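Antifreeze protein (PDB 3P4G) binds ice as a hyperactive, calcium-dependent antifreeze protein, probably through clathrate-like waters anchored on the surface of its beta-helix. Local coordinates at residues G146-A151 and G165-G170. Sequence-based numbering, arbitrary orientation.
Sequences GGDVNA and GHDVSG. With MG (magnesium ion), chain S; MG (magnesium ion), chain T.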
loop_
_atom_site.group_PDB
_atom_site.type_symbol
_atom_site.label_atom_id
_atom_site.label_comp_id
_atom_site.label_asym_id
_atom_site.label_seq_id
_atom_site.Cartn_x
_atom_site.Cartn_y
_atom_site.Cartn_z
ATOM N N GLY A 146 -10.635 4.029 -1.920
ATOM C CA GLY A 146 -11.816 3.215 -1.657
ATOM C C GLY A 146 -11.864 2.001 -2.570
ATOM O O GLY A 146 -12.274 0.931 -2.137
ATOM N N GLY A 147 -11.380 2.187 -3.804
ATOM C CA GLY A 147 -11.382 1.097 -4.808
ATOM C C GLY A 147 -10.022 0.432 -4.970
ATOM O O GLY A 147 -9.375 0.012 -4.000
ATOM N N ASP A 148 -9.589 0.317 -6.223
ATOM C CA ASP A 148 -8.366 -0.388 -6.577
ATOM C C ASP A 148 -7.240 0.602 -6.769
ATOM O O ASP A 148 -7.492 1.781 -7.078
ATOM C CB ASP A 148 -8.585 -1.035 -7.950
ATOM C CG ASP A 148 -9.659 -2.086 -7.943
ATOM O OD1 ASP A 148 -9.746 -2.846 -6.981
ATOM O OD2 ASP A 148 -10.403 -2.213 -8.948
ATOM N N VAL A 149 -6.021 0.116 -6.572
ATOM C CA VAL A 149 -4.817 0.836 -6.975
ATOM C C VAL A 149 -4.351 0.178 -8.291
ATOM O O VAL A 149 -3.852 -0.961 -8.298
ATOM C CB VAL A 149 -3.732 0.774 -5.905
ATOM C CG1 VAL A 149 -2.359 1.350 -6.495
ATOM C CG2 VAL A 149 -4.157 1.605 -4.667
ATOM N N ASN A 150 -4.555 0.879 -9.411
ATOM C CA ASN A 150 -4.267 0.290 -10.758
ATOM C C ASN A 150 -2.958 0.775 -11.370
ATOM O O ASN A 150 -2.421 0.189 -12.347
ATOM C CB ASN A 150 -5.409 0.585 -11.692
ATOM C CG ASN A 150 -6.634 -0.135 -11.295
ATOM O OD1 ASN A 150 -6.550 -1.248 -10.790
ATOM N ND2 ASN A 150 -7.786 0.473 -11.531
ATOM N N ALA A 151 -2.418 1.823 -10.790
ATOM C CA ALA A 151 -1.241 2.456 -11.322
ATOM C C ALA A 151 -0.107 2.513 -10.265
ATOM O O ALA A 151 -0.123 1.720 -9.296
ATOM C CB ALA A 151 -1.648 3.874 -11.837
ATOM N N GLY A 165 -9.329 -0.096 -0.260
ATOM C CA GLY A 165 -10.530 -0.911 -0.061
ATOM C C GLY A 165 -10.542 -2.219 -0.836
ATOM O O GLY A 165 -11.012 -3.236 -0.352
ATOM N N HIS A 166 -10.153 -2.130 -2.098
ATOM C CA HIS A 166 -10.213 -3.295 -2.978
ATOM C C HIS A 166 -8.831 -3.894 -3.345
ATOM O O HIS A 166 -8.067 -4.287 -2.448
ATOM C CB HIS A 166 -11.095 -2.987 -4.206
ATOM C CG HIS A 166 -12.498 -2.569 -3.865
ATOM N ND1 HIS A 166 -13.355 -2.012 -4.796
ATOM C CD2 HIS A 166 -13.198 -2.635 -2.705
ATOM C CE1 HIS A 166 -14.524 -1.763 -4.223
ATOM N NE2 HIS A 166 -14.458 -2.135 -2.953
ATOM N N ASP A 167 -8.463 -3.935 -4.645
ATOM C CA ASP A 167 -7.282 -4.722 -5.082
ATOM C C ASP A 167 -6.082 -3.822 -5.364
ATOM O O ASP A 167 -6.228 -2.597 -5.589
ATOM C CB ASP A 167 -7.570 -5.427 -6.433
ATOM C CG ASP A 167 -8.679 -6.445 -6.350
ATOM O OD1 ASP A 167 -8.969 -6.974 -5.269
ATOM O OD2 ASP A 167 -9.268 -6.735 -7.406
ATOM N N VAL A 168 -4.916 -4.439 -5.374
ATOM C CA VAL A 168 -3.727 -3.768 -5.932
ATOM C C VAL A 168 -3.394 -4.482 -7.243
ATOM O O VAL A 168 -3.101 -5.685 -7.263
ATOM C CB VAL A 168 -2.524 -3.866 -4.993
ATOM C CG1 VAL A 168 -1.268 -3.252 -5.662
ATOM C CG2 VAL A 168 -2.765 -3.151 -3.635
ATOM N N SER A 169 -3.403 -3.718 -8.334
ATOM C CA SER A 169 -2.983 -4.254 -9.634
ATOM C C SER A 169 -1.752 -3.503 -10.109
ATOM O O SER A 169 -1.011 -4.002 -10.977
ATOM C CB SER A 169 -4.109 -4.127 -10.663
ATOM O OG SER A 169 -5.189 -5.055 -10.422
ATOM N N GLY A 170 -1.515 -2.305 -9.578
ATOM C CA GLY A 170 -0.303 -1.550 -9.882
ATOM C C GLY A 170 0.832 -1.815 -8.894
ATOM O O GLY A 170 0.870 -2.875 -8.221
HETATM MG MG MG S . -11.888 -3.416 -9.380
HETATM MG MG MG T . -10.233 -8.535 -7.650
HETATM O O HOH W 1 -13.191 -0.966 -7.285
HETATM O O HOH W 2 -12.059 -4.086 -7.420
HETATM O O HOH W 3 -7.516 -3.749 -10.122
HETATM O O HOH W 4 -10.527 -4.971 -9.477
HETATM O O HOH W 5 -13.212 -4.724 -10.025
HETATM O O HOH W 6 -13.180 -1.884 -9.763
HETATM O O HOH W 7 -11.468 -3.308 -11.417
#
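Residues 146-151 and 165-170 run parallel, 1° apart end to end, with Val149 and Val168 paired in a single beta bridge. Val149 N donates to Asp167 O at 2.9 Å. Val149 O accepts twice, from Ser169 N at 2.8 Å and from Gly170 N at 3.0 Å. A further backbone bond joins His166 N to Gly147 O.

The two oxygens of the Asp148 carboxylate have different partners. Asp148 OD1 turns its anti lone pair to the backbone of the next coil and accepts from Asp167 N at 2.9 Å. Asp148 OD2 binds a magnesium ion at 2.0 Å, and five waters fill the other places around that metal. CG sits beside the backbone N (chi1 -64°), which brings the carboxylate across to the second segment. Peptide N-H and metal together probably fix its rotation and favour the charged form.

Asp167 has the same first torsion and repeats the pattern one coil on: its OD2 holds a second magnesium ion at 2.1 Å, while OD1 accepts from Thr186 N. One water on the first magnesium ion also donates to Asp167 OD2, linking the two sites. The His166 ring lies with one face over Gly146 O, 3.7 Å from the ring plane. A water meets its ND1 at the ring edge. Farther along, another water bridges Asn150 OD1 and Ser169 OG, and that hydroxyl also bonds Asn188 ND2.

These are equivalent turns of successive coils in the right-handed beta-helix. One joins strand 142-145 to strand 153-154, the other strand 161-164 to strand 171-173. Backbone bonds from Asp148 and Asn150 to Leu130 continue the stacking to the preceding coil.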